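Local coordinates for protein ornithine carbamoyltransferase (Gloeobacter violaceus, PDB 3GD5) that probably transfers the carbamoyl group of carbamoyl phosphate to ornithine, giving citrulline and phosphate on the pathway to arginine, at residues R42-H47 with V307-M312; I255-L260 with T282-E287; A265-L270 with G288-I293. All coordinates share one frame; numbering follows the deposited sequence.

Interaction 1. Residues R42-H47 with V307-M312; sequences RVANLH and VLAALM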
ATOM      1  N   ARG A  42       5.823  42.678  25.328  1.00 67.19           N
ATOM      2  CA  ARG A  42       5.054  41.840  26.235  1.00 67.89           C
ATOM      3  C   ARG A  42       5.757  40.490  26.292  1.00 66.98           C
ATOM      4  O   ARG A  42       6.545  40.158  25.408  1.00 66.47           O
ATOM      5  CB  ARG A  42       3.636  41.675  25.688  1.00 69.64           C
ATOM      6  CG  ARG A  42       2.619  41.122  26.666  1.00 73.49           C
ATOM      7  CD  ARG A  42       2.228  42.150  27.720  1.00 77.47           C
ATOM      8  NE  ARG A  42       1.108  41.687  28.543  1.00 81.20           N
ATOM      9  CZ  ARG A  42      -0.166  41.672  28.152  1.00 82.47           C
ATOM     10  NH1 ARG A  42      -0.503  42.100  26.941  1.00 82.70           N
ATOM     11  NH2 ARG A  42      -1.108  41.220  28.973  1.00 82.88           N
ATOM     12  N   VAL A  43       5.484  39.718  27.337  1.00 66.26           N
ATOM     13  CA  VAL A  43       6.096  38.404  27.481  1.00 64.93           C
ATOM     14  C   VAL A  43       5.141  37.440  28.163  1.00 63.77           C
ATOM     15  O   VAL A  43       4.684  37.695  29.271  1.00 64.76           O
ATOM     16  CB  VAL A  43       7.397  38.473  28.303  1.00 65.21           C
ATOM     17  CG1 VAL A  43       7.932  37.069  28.549  1.00 66.99           C
ATOM     18  CG2 VAL A  43       8.432  39.292  27.562  1.00 65.52           C
ATOM     19  N   ALA A  44       4.831  36.339  27.481  1.00 61.42           N
ATOM     20  CA  ALA A  44       3.942  35.317  28.020  1.00 58.22           C
ATOM     21  C   ALA A  44       4.770  34.073  28.335  1.00 56.58           C
ATOM     22  O   ALA A  44       5.951  33.994  27.989  1.00 55.57           O
ATOM     23  CB  ALA A  44       2.855  34.979  27.014  1.00 57.77           C
ATOM     24  N   ASN A  45       4.152  33.096  28.983  1.00 54.35           N
ATOM     25  CA  ASN A  45       4.870  31.883  29.336  1.00 52.66           C
ATOM     26  C   ASN A  45       3.928  30.754  29.701  1.00 50.86           C
ATOM     27  O   ASN A  45       3.062  30.917  30.557  1.00 51.94           O
ATOM     28  CB  ASN A  45       5.810  32.173  30.502  1.00 54.65           C
ATOM     29  CG  ASN A  45       6.364  30.923  31.124  1.00 54.71           C
ATOM     30  OD1 ASN A  45       5.662  30.205  31.834  1.00 54.69           O
ATOM     31  ND2 ASN A  45       7.630  30.646  30.853  1.00 56.87           N
ATOM     32  N   LEU A  46       4.106  29.608  29.051  1.00 48.03           N
ATOM     33  CA  LEU A  46       3.272  28.436  29.306  1.00 45.29           C
ATOM     34  C   LEU A  46       4.123  27.298  29.838  1.00 44.63           C
ATOM     35  O   LEU A  46       3.862  26.128  29.554  1.00 43.05           O
ATOM     36  CB  LEU A  46       2.565  27.988  28.022  1.00 43.89           C
ATOM     37  CG  LEU A  46       1.582  28.982  27.402  1.00 43.81           C
ATOM     38  CD1 LEU A  46       0.928  28.369  26.162  1.00 41.25           C
ATOM     39  CD2 LEU A  46       0.522  29.344  28.431  1.00 43.56           C
ATOM     40  N   HIS A  47       5.147  27.652  30.606  1.00 45.56           N
ATOM     41  CA  HIS A  47       6.039  26.666  31.196  1.00 46.74           C
ATOM     42  C   HIS A  47       5.246  25.646  32.003  1.00 45.75           C
ATOM     43  O   HIS A  47       4.327  25.998  32.741  1.00 44.46           O
ATOM     44  CB  HIS A  47       7.066  27.353  32.098  1.00 50.54           C
ATOM     45  CG  HIS A  47       8.000  26.401  32.779  1.00 53.93           C
ATOM     46  ND1 HIS A  47       7.623  25.637  33.864  1.00 55.80           N
ATOM     47  CD2 HIS A  47       9.288  26.076  32.518  1.00 54.44           C
ATOM     48  CE1 HIS A  47       8.642  24.883  34.243  1.00 55.75           C
ATOM     49  NE2 HIS A  47       9.663  25.131  33.442  1.00 54.82           N
ATOM     50  N   VAL A 307      -2.796  33.168  20.477  1.00 39.33           N
ATOM     51  CA  VAL A 307      -3.940  32.326  20.825  1.00 40.53           C
ATOM     52  C   VAL A 307      -3.555  31.388  21.962  1.00 39.61           C
ATOM     53  O   VAL A 307      -4.278  31.281  22.951  1.00 40.82           O
ATOM     54  CB  VAL A 307      -4.467  31.484  19.626  1.00 41.14           C
ATOM     55  CG1 VAL A 307      -4.740  32.387  18.444  1.00 42.88           C
ATOM     56  CG2 VAL A 307      -3.476  30.399  19.257  1.00 46.13           C
ATOM     57  N   LEU A 308      -2.408  30.722  21.830  1.00 39.16           N
ATOM     58  CA  LEU A 308      -1.940  29.806  22.865  1.00 38.33           C
ATOM     59  C   LEU A 308      -1.877  30.541  24.213  1.00 38.75           C
ATOM     60  O   LEU A 308      -2.382  30.055  25.227  1.00 37.21           O
ATOM     61  CB  LEU A 308      -0.555  29.242  22.497  1.00 35.43           C
ATOM     62  CG  LEU A 308      -0.496  28.302  21.273  1.00 36.43           C
ATOM     63  CD1 LEU A 308       0.941  28.012  20.914  1.00 30.64           C
ATOM     64  CD2 LEU A 308      -1.241  27.009  21.564  1.00 32.54           C
ATOM     65  N   ALA A 309      -1.266  31.718  24.219  1.00 36.89           N
ATOM     66  CA  ALA A 309      -1.165  32.489  25.448  1.00 39.07           C
ATOM     67  C   ALA A 309      -2.556  32.822  25.989  1.00 38.66           C
ATOM     68  O   ALA A 309      -2.848  32.592  27.159  1.00 38.09           O
ATOM     69  CB  ALA A 309      -0.385  33.764  25.196  1.00 39.49           C
ATOM     70  N   ALA A 310      -3.412  33.346  25.121  1.00 38.99           N
ATOM     71  CA  ALA A 310      -4.764  33.731  25.504  1.00 40.41           C
ATOM     72  C   ALA A 310      -5.632  32.609  26.057  1.00 41.51           C
ATOM     73  O   ALA A 310      -6.309  32.794  27.066  1.00 41.30           O
ATOM     74  CB  ALA A 310      -5.473  34.378  24.319  1.00 39.50           C
ATOM     75  N   LEU A 311      -5.622  31.451  25.403  1.00 42.38           N
ATOM     76  CA  LEU A 311      -6.465  30.341  25.836  1.00 42.50           C
ATOM     77  C   LEU A 311      -5.881  29.374  26.861  1.00 41.34           C
ATOM     78  O   LEU A 311      -6.633  28.659  27.527  1.00 39.09           O
ATOM     79  CB  LEU A 311      -6.951  29.554  24.616  1.00 45.02           C
ATOM     80  CG  LEU A 311      -7.731  30.350  23.561  1.00 50.16           C
ATOM     81  CD1 LEU A 311      -8.429  29.384  22.595  1.00 49.65           C
ATOM     82  CD2 LEU A 311      -8.765  31.232  24.249  1.00 51.88           C
ATOM     83  N   MET A 312      -4.556  29.343  26.986  1.00 41.30           N
ATOM     84  CA  MET A 312      -3.899  28.452  27.942  1.00 42.54           C
ATOM     85  C   MET A 312      -3.180  29.259  29.018  1.00 44.39           C
ATOM     86  O   MET A 312      -2.783  28.719  30.049  1.00 43.30           O
ATOM     87  CB  MET A 312      -2.868  27.555  27.233  1.00 37.75           C
ATOM     88  CG  MET A 312      -3.413  26.724  26.075  1.00 38.92           C
ATOM     89  SD  MET A 312      -2.149  25.652  25.310  1.00 32.39           S
ATOM     90  CE  MET A 312      -3.072  24.945  24.074  1.00 39.68           C
TER
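A44 and A309 mark the closest approach of the two backbones, their CA atoms 6.4 Å apart, where the irregular chain of R42-H47 passes the last turns of the helix that carries V307-M312. The chains can come this near because neither residue has a side chain beyond a methyl: CB of A44 points at the helix and lies 3.9 Å from CB of A309. L46 gives the largest share of the buried surface. Its CG stands anti to the carbonyl carbon (chi1 -63°), and the isobutyl group spreads over two residues a turn apart, CD1 touching both L308 and M312 and CD2 only M312. CD1 lies 3.8 Å from O of L308 and 4.0 Å from CB of the same residue. CD2 meets the end of the segment, 3.7 Å from O of M312, with CB of M312 placed about equally far from both methyls. The carbonyl of L308 is already committed within the helix, accepting from N of M312 at 2.9 Å, so the leucine methyl covers a polar atom that has its partner. Past CB, the extended thioether chain of M312 leads off and crosses L46 at about a right angle. On the far side of the loop N45 turns away from the helix and makes an Asx turn, its OD1 taking the N-H of H47 from well above the carbonyl plane and closing the chain round L46. This fits the transcarbamoylase design, in which the C-terminal helix returns from the ornithine domain to the carbamoyl-phosphate domain. There helix 293-312 beds down through A309 on L33 of helix 24-39, through L308 on A69 and M70 of helix 60-72, and on I129 of strand 128-130, while L73 touches A44, L46 and L308.

Interaction 2. Residues I255-L260 with T282-E287; sequences INAALL and TDEVME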
ATOM      1  N   ILE A 255      -4.595  36.108  -9.563  1.00 48.65           N
ATOM      2  CA  ILE A 255      -4.103  37.433  -9.246  1.00 50.44           C
ATOM      3  C   ILE A 255      -2.829  37.562 -10.078  1.00 50.37           C
ATOM      4  O   ILE A 255      -1.868  36.796  -9.920  1.00 50.30           O
ATOM      5  CB  ILE A 255      -3.869  37.629  -7.710  1.00 51.22           C
ATOM      6  CG1 ILE A 255      -2.485  38.204  -7.436  1.00 51.71           C
ATOM      7  CG2 ILE A 255      -4.137  36.354  -6.974  1.00 54.14           C
ATOM      8  CD1 ILE A 255      -2.367  39.662  -7.795  1.00 54.55           C
ATOM      9  N   ASN A 256      -2.876  38.500 -11.021  1.00 49.91           N
ATOM     10  CA  ASN A 256      -1.769  38.771 -11.930  1.00 50.29           C
ATOM     11  C   ASN A 256      -1.617  40.276 -12.085  1.00 50.04           C
ATOM     12  O   ASN A 256      -2.361  41.043 -11.478  1.00 49.35           O
ATOM     13  CB  ASN A 256      -2.051  38.154 -13.299  1.00 48.28           C
ATOM     14  CG  ASN A 256      -3.439  38.491 -13.806  1.00 47.55           C
ATOM     15  OD1 ASN A 256      -3.901  39.625 -13.662  1.00 47.44           O
ATOM     16  ND2 ASN A 256      -4.113  37.510 -14.403  1.00 42.75           N
ATOM     17  N   ALA A 257      -0.657  40.687 -12.909  1.00 49.74           N
ATOM     18  CA  ALA A 257      -0.398  42.101 -13.144  1.00 49.56           C
ATOM     19  C   ALA A 257      -1.674  42.882 -13.448  1.00 49.74           C
ATOM     20  O   ALA A 257      -1.908  43.948 -12.880  1.00 49.85           O
ATOM     21  CB  ALA A 257       0.594  42.258 -14.287  1.00 50.17           C
ATOM     22  N   ALA A 258      -2.499  42.346 -14.341  1.00 50.10           N
ATOM     23  CA  ALA A 258      -3.741  43.009 -14.722  1.00 51.79           C
ATOM     24  C   ALA A 258      -4.658  43.265 -13.527  1.00 53.07           C
ATOM     25  O   ALA A 258      -5.107  44.394 -13.309  1.00 53.36           O
ATOM     26  CB  ALA A 258      -4.470  42.181 -15.775  1.00 50.74           C
ATOM     27  N   LEU A 259      -4.937  42.220 -12.750  1.00 53.66           N
ATOM     28  CA  LEU A 259      -5.813  42.357 -11.592  1.00 52.98           C
ATOM     29  C   LEU A 259      -5.251  43.374 -10.608  1.00 53.20           C
ATOM     30  O   LEU A 259      -5.993  44.163 -10.020  1.00 53.30           O
ATOM     31  CB  LEU A 259      -5.992  41.009 -10.895  1.00 52.50           C
ATOM     32  CG  LEU A 259      -7.069  41.014  -9.806  1.00 52.50           C
ATOM     33  CD1 LEU A 259      -8.408  41.355 -10.435  1.00 53.80           C
ATOM     34  CD2 LEU A 259      -7.137  39.659  -9.124  1.00 53.08           C
ATOM     35  N   LEU A 260      -3.936  43.345 -10.435  1.00 53.82           N
ATOM     36  CA  LEU A 260      -3.245  44.264  -9.535  1.00 55.26           C
ATOM     37  C   LEU A 260      -3.455  45.706  -9.970  1.00 56.93           C
ATOM     38  O   LEU A 260      -3.654  46.605  -9.151  1.00 56.89           O
ATOM     39  CB  LEU A 260      -1.746  43.974  -9.537  1.00 53.46           C
ATOM     40  CG  LEU A 260      -1.143  43.213  -8.361  1.00 54.10           C
ATOM     41  CD1 LEU A 260       0.345  43.011  -8.597  1.00 52.96           C
ATOM     42  CD2 LEU A 260      -1.378  43.996  -7.078  1.00 53.09           C
ATOM     43  N   THR A 282       0.619  34.309 -10.329  1.00 39.64           N
ATOM     44  CA  THR A 282       1.749  34.208 -11.239  1.00 40.63           C
ATOM     45  C   THR A 282       3.033  34.323 -10.431  1.00 40.57           C
ATOM     46  O   THR A 282       3.054  34.925  -9.354  1.00 39.82           O
ATOM     47  CB  THR A 282       1.722  35.329 -12.318  1.00 39.78           C
ATOM     48  OG1 THR A 282       1.853  36.608 -11.691  1.00 38.47           O
ATOM     49  CG2 THR A 282       0.415  35.296 -13.085  1.00 39.97           C
ATOM     50  N   ASP A 283       4.098  33.725 -10.943  1.00 42.28           N
ATOM     51  CA  ASP A 283       5.375  33.785 -10.264  1.00 42.68           C
ATOM     52  C   ASP A 283       5.757  35.251 -10.092  1.00 44.94           C
ATOM     53  O   ASP A 283       6.246  35.663  -9.038  1.00 46.00           O
ATOM     54  CB  ASP A 283       6.440  33.069 -11.090  1.00 42.64           C
ATOM     55  CG  ASP A 283       7.797  33.052 -10.401  1.00 43.08           C
ATOM     56  OD1 ASP A 283       7.905  32.452  -9.308  1.00 40.44           O
ATOM     57  OD2 ASP A 283       8.751  33.646 -10.949  1.00 43.19           O
ATOM     58  N   GLU A 284       5.516  36.032 -11.140  1.00 46.07           N
ATOM     59  CA  GLU A 284       5.829  37.456 -11.151  1.00 46.44           C
ATOM     60  C   GLU A 284       5.257  38.191  -9.945  1.00 45.77           C
ATOM     61  O   GLU A 284       5.972  38.917  -9.249  1.00 44.25           O
ATOM     62  CB  GLU A 284       5.291  38.086 -12.433  1.00 49.51           C
ATOM     63  CG  GLU A 284       5.573  39.569 -12.581  1.00 53.05           C
ATOM     64  CD  GLU A 284       5.000  40.133 -13.868  1.00 56.60           C
ATOM     65  OE1 GLU A 284       3.761  40.266 -13.962  1.00 58.45           O
ATOM     66  OE2 GLU A 284       5.789  40.430 -14.790  1.00 58.56           O
ATOM     67  N   VAL A 285       3.965  38.005  -9.699  1.00 45.91           N
ATOM     68  CA  VAL A 285       3.316  38.668  -8.576  1.00 45.49           C
ATOM     69  C   VAL A 285       3.805  38.086  -7.255  1.00 45.36           C
ATOM     70  O   VAL A 285       4.144  38.823  -6.324  1.00 45.17           O
ATOM     71  CB  VAL A 285       1.784  38.534  -8.657  1.00 45.80           C
ATOM     72  CG1 VAL A 285       1.135  39.187  -7.447  1.00 44.73           C
ATOM     73  CG2 VAL A 285       1.280  39.184  -9.933  1.00 45.86           C
ATOM     74  N   MET A 286       3.853  36.763  -7.175  1.00 44.80           N
ATOM     75  CA  MET A 286       4.304  36.113  -5.950  1.00 43.81           C
ATOM     76  C   MET A 286       5.693  36.593  -5.548  1.00 44.37           C
ATOM     77  O   MET A 286       5.954  36.855  -4.375  1.00 44.67           O
ATOM     78  CB  MET A 286       4.341  34.603  -6.143  1.00 42.38           C
ATOM     79  CG  MET A 286       3.599  33.829  -5.077  1.00 41.17           C
ATOM     80  SD  MET A 286       3.844  32.091  -5.288  1.00 33.80           S
ATOM     81  CE  MET A 286       4.785  31.741  -3.778  1.00 37.81           C
ATOM     82  N   GLU A 287       6.582  36.695  -6.531  1.00 45.43           N
ATOM     83  CA  GLU A 287       7.956  37.126  -6.296  1.00 46.80           C
ATOM     84  C   GLU A 287       8.110  38.642  -6.407  1.00 47.87           C
ATOM     85  O   GLU A 287       9.177  39.185  -6.126  1.00 49.07           O
ATOM     86  CB  GLU A 287       8.890  36.457  -7.312  1.00 47.72           C
ATOM     87  CG  GLU A 287       8.882  34.928  -7.311  1.00 46.27           C
ATOM     88  CD  GLU A 287       9.360  34.338  -5.995  1.00 45.50           C
ATOM     89  OE1 GLU A 287       9.992  35.071  -5.208  1.00 44.14           O
ATOM     90  OE2 GLU A 287       9.113  33.137  -5.756  1.00 46.22           O
TER
HETATM   91  O   HOH W   1       1.424  38.648 -13.413  1.00 38.63           O
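Two capped helix starts meet here, N256 and T282 being the N-cap residues of neighbouring short helices in the ornithine-binding domain, whose fold is Rossmann-like. Their CA atoms are 5.8 Å apart, and CB of N256 rests 3.8 Å from the methyl CG2 of T282. Each cap serves its own helix. With CG of N256 set between backbone N and carbonyl carbon (chi1 49°), the amide folds back over the first turn and OD1 receives the N-H of L259 at 2.9 Å in a nearly straight bond, with the donor almost on the line of the C=O. On T282 the hydroxyl is the capping group and takes the N-H of V285, leaving CG2 for the contact with N256. Away from the caps the contact is apolar. V285 sends its two methyls to different places: CG1 packs 3.6 Å from CD1 of I255, whose chain it crosses at a slant, and meets the end of L260 tip to tip; CG2 presses on the backbone of N256, 3.7 Å from its CA. On the exposed side, where A257 and E284 lie, one water links the two segments. It accepts from N of A257 at 3.0 Å, donates to OE1 of E284 at 2.9 Å, and is hydrogen-bonded to OG1 of T282. The extended chain of E284 reaches forward to it, and the same OE1 skims CB of A257. The first turns of both helices thus share a polar bridge, and the carboxylate near their starts would probably sit well with the helix dipoles. Behind T282-E287, E287 forms a salt bridge with R98 of a neighbouring subunit. The buried side rests on the parallel sheet: V269 of strand 268-271 touches I255, L260 and V285, L229 of strand 228-231 supports I255 and L260, and helix 219-223 flanks A258 and L259.

Interaction 3. Residues A265-L270 with G288-I293; sequences AEAIVL and GPRSRI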
ATOM      1  N   ALA A 265      -3.178  51.730  -5.355  1.00 58.27           N
ATOM      2  CA  ALA A 265      -1.767  51.820  -5.721  1.00 59.12           C
ATOM      3  C   ALA A 265      -0.858  51.176  -4.688  1.00 59.60           C
ATOM      4  O   ALA A 265       0.194  50.640  -5.027  1.00 61.32           O
ATOM      5  CB  ALA A 265      -1.371  53.280  -5.918  1.00 59.44           C
ATOM      6  N   GLU A 266      -1.259  51.233  -3.423  1.00 59.89           N
ATOM      7  CA  GLU A 266      -0.461  50.646  -2.352  1.00 59.94           C
ATOM      8  C   GLU A 266      -0.971  49.238  -2.054  1.00 57.91           C
ATOM      9  O   GLU A 266      -0.804  48.732  -0.948  1.00 57.58           O
ATOM     10  CB  GLU A 266      -0.557  51.499  -1.081  1.00 62.16           C
ATOM     11  CG  GLU A 266      -1.067  52.918  -1.307  1.00 66.14           C
ATOM     12  CD  GLU A 266      -2.550  52.965  -1.658  1.00 67.87           C
ATOM     13  OE1 GLU A 266      -3.376  52.541  -0.814  1.00 69.65           O
ATOM     14  OE2 GLU A 266      -2.890  53.421  -2.774  1.00 67.09           O
ATOM     15  N   ALA A 267      -1.592  48.611  -3.047  1.00 55.20           N
ATOM     16  CA  ALA A 267      -2.138  47.273  -2.876  1.00 53.85           C
ATOM     17  C   ALA A 267      -1.093  46.221  -2.529  1.00 52.71           C
ATOM     18  O   ALA A 267       0.010  46.190  -3.088  1.00 51.26           O
ATOM     19  CB  ALA A 267      -2.898  46.852  -4.130  1.00 54.16           C
ATOM     20  N   ILE A 268      -1.473  45.351  -1.601  1.00 51.98           N
ATOM     21  CA  ILE A 268      -0.636  44.259  -1.131  1.00 49.65           C
ATOM     22  C   ILE A 268      -1.258  42.943  -1.603  1.00 47.63           C
ATOM     23  O   ILE A 268      -2.477  42.860  -1.783  1.00 46.93           O
ATOM     24  CB  ILE A 268      -0.536  44.298   0.423  1.00 50.81           C
ATOM     25  CG1 ILE A 268       0.783  44.954   0.832  1.00 51.02           C
ATOM     26  CG2 ILE A 268      -0.674  42.914   1.019  1.00 52.83           C
ATOM     27  CD1 ILE A 268       0.930  46.372   0.351  1.00 50.09           C
ATOM     28  N   VAL A 269      -0.419  41.931  -1.825  1.00 44.73           N
ATOM     29  CA  VAL A 269      -0.894  40.619  -2.269  1.00 42.48           C
ATOM     30  C   VAL A 269      -0.618  39.552  -1.210  1.00 40.98           C
ATOM     31  O   VAL A 269       0.527  39.352  -0.800  1.00 39.23           O
ATOM     32  CB  VAL A 269      -0.215  40.177  -3.589  1.00 42.97           C
ATOM     33  CG1 VAL A 269      -0.692  38.782  -3.976  1.00 41.47           C
ATOM     34  CG2 VAL A 269      -0.540  41.164  -4.701  1.00 42.77           C
ATOM     35  N   LEU A 270      -1.675  38.874  -0.766  1.00 37.94           N
ATOM     36  CA  LEU A 270      -1.547  37.822   0.240  1.00 38.16           C
ATOM     37  C   LEU A 270      -1.961  36.464  -0.304  1.00 36.19           C
ATOM     38  O   LEU A 270      -2.865  36.362  -1.134  1.00 37.20           O
ATOM     39  CB  LEU A 270      -2.405  38.133   1.478  1.00 36.43           C
ATOM     40  CG  LEU A 270      -2.051  39.360   2.325  1.00 36.94           C
ATOM     41  CD1 LEU A 270      -2.894  39.377   3.592  1.00 35.47           C
ATOM     42  CD2 LEU A 270      -0.575  39.329   2.673  1.00 36.91           C
ATOM     43  N   GLY A 288       7.042  39.319  -6.819  1.00 48.79           N
ATOM     44  CA  GLY A 288       7.080  40.762  -6.988  1.00 48.72           C
ATOM     45  C   GLY A 288       7.192  41.613  -5.735  1.00 48.69           C
ATOM     46  O   GLY A 288       7.243  41.094  -4.621  1.00 47.91           O
ATOM     47  N   PRO A 289       7.224  42.946  -5.896  1.00 48.82           N
ATOM     48  CA  PRO A 289       7.333  43.906  -4.793  1.00 48.71           C
ATOM     49  C   PRO A 289       6.070  44.180  -3.973  1.00 47.47           C
ATOM     50  O   PRO A 289       6.145  44.837  -2.932  1.00 45.58           O
ATOM     51  CB  PRO A 289       7.851  45.164  -5.493  1.00 49.83           C
ATOM     52  CG  PRO A 289       7.185  45.093  -6.815  1.00 49.89           C
ATOM     53  CD  PRO A 289       7.359  43.633  -7.193  1.00 49.49           C
ATOM     54  N   ARG A 290       4.920  43.686  -4.432  1.00 47.21           N
ATOM     55  CA  ARG A 290       3.657  43.903  -3.718  1.00 48.05           C
ATOM     56  C   ARG A 290       3.285  42.724  -2.830  1.00 46.39           C
ATOM     57  O   ARG A 290       2.363  42.801  -2.017  1.00 45.61           O
ATOM     58  CB  ARG A 290       2.520  44.166  -4.709  1.00 50.35           C
ATOM     59  CG  ARG A 290       2.590  45.529  -5.386  1.00 54.76           C
ATOM     60  CD  ARG A 290       1.530  45.649  -6.466  1.00 57.79           C
ATOM     61  NE  ARG A 290       1.480  46.989  -7.044  1.00 60.61           N
ATOM     62  CZ  ARG A 290       1.041  48.064  -6.399  1.00 61.21           C
ATOM     63  NH1 ARG A 290       0.606  47.956  -5.149  1.00 60.72           N
ATOM     64  NH2 ARG A 290       1.047  49.250  -7.001  1.00 62.14           N
ATOM     65  N   SER A 291       4.017  41.632  -2.992  1.00 45.36           N
ATOM     66  CA  SER A 291       3.779  40.430  -2.214  1.00 43.94           C
ATOM     67  C   SER A 291       4.194  40.570  -0.756  1.00 42.68           C
ATOM     68  O   SER A 291       5.236  41.158  -0.454  1.00 41.38           O
ATOM     69  CB  SER A 291       4.543  39.261  -2.833  1.00 44.05           C
ATOM     70  OG  SER A 291       4.527  38.136  -1.975  1.00 45.01           O
ATOM     71  N   ARG A 292       3.376  40.028   0.144  1.00 40.76           N
ATOM     72  CA  ARG A 292       3.687  40.045   1.574  1.00 41.55           C
ATOM     73  C   ARG A 292       3.541  38.623   2.113  1.00 41.29           C
ATOM     74  O   ARG A 292       3.518  38.390   3.324  1.00 41.11           O
ATOM     75  CB  ARG A 292       2.754  40.991   2.324  1.00 41.50           C
ATOM     76  CG  ARG A 292       2.947  42.449   1.941  1.00 42.51           C
ATOM     77  CD  ARG A 292       4.317  42.948   2.335  1.00 42.21           C
ATOM     78  NE  ARG A 292       4.514  44.328   1.909  1.00 43.97           N
ATOM     79  CZ  ARG A 292       4.879  44.687   0.682  1.00 45.14           C
ATOM     80  NH1 ARG A 292       5.099  43.767  -0.248  1.00 45.28           N
ATOM     81  NH2 ARG A 292       5.008  45.970   0.379  1.00 45.34           N
ATOM     82  N   ILE A 293       3.466  37.679   1.181  1.00 40.84           N
ATOM     83  CA  ILE A 293       3.312  36.256   1.477  1.00 39.43           C
ATOM     84  C   ILE A 293       4.262  35.679   2.530  1.00 38.26           C
ATOM     85  O   ILE A 293       3.823  34.943   3.422  1.00 36.89           O
ATOM     86  CB  ILE A 293       3.442  35.442   0.177  1.00 39.70           C
ATOM     87  CG1 ILE A 293       2.249  35.753  -0.728  1.00 39.32           C
ATOM     88  CG2 ILE A 293       3.513  33.950   0.479  1.00 41.93           C
ATOM     89  CD1 ILE A 293       2.375  35.162  -2.111  1.00 39.65           C
TER
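R290 meets A265 and A267 with the edge of its guanidinium, whereas R292 turns a face to I268. R290 is extended from CG to NE and runs beside A267, its methylenes passing close to O of A267. At the end NH1 and NH2 both grip O of A265, NH2 at 2.6 Å, while NH1 also donates to O of A267 at 2.8 Å. All three bonds lie in the guanidinium plane, though only the one to A267 falls on a carbonyl lone pair; the two to A265 come in from one face of its carbonyl. So held, the flat group has little freedom to rotate. R292 instead bends sharply at its second torsion (chi2 -65°), folding back so that NH1 donates to O of S291 and of P289. I268 crosses it at about a right angle, with CG1 3.5 Å from CG of R292 and lying over the rim of one guanidinium face; CD2 of L270 abuts CB of R292 from a slant. Between the arginines the backbones run nearly parallel, 12° apart, and join in a single parallel bridge of V269 with S291: N of V269 donates to O of R290 at 2.9 Å, and O of V269 accepts from N of R292 at 3.1 Å. The bridge adds a short parallel pairing along the outer edge of strand 268-271, the outermost strand of the sheet in this chain, just before helix 293-312 begins. On its other edge strand 268-271 pairs with strand 228-231; helix 138-152 covers I268 and L270, and L260 of helix 257-261 packs on V269 and R290.

Interactions 2 and 3 are neighbours, their centres 9 Å apart, and their segments alternate along the chain: helix, edge strand, helix, then the loop that returns to that strand. L260 packs on R290, and M286 O takes a weak hydrogen bond from S291 OG, so the two form one partly buried unit at the edge of the ornithine-domain sheet. Interaction 1 lies about 31 Å from interaction 3, centre to centre, and is the buried one. Its chemistry is apolar, methyls on a helix; interaction 2 combines such packing with a water bridge, and interaction 3 relies on backbone and arginine bonds. Helix 293-312 spans the gap, starting at interaction 3 and ending at interaction 1.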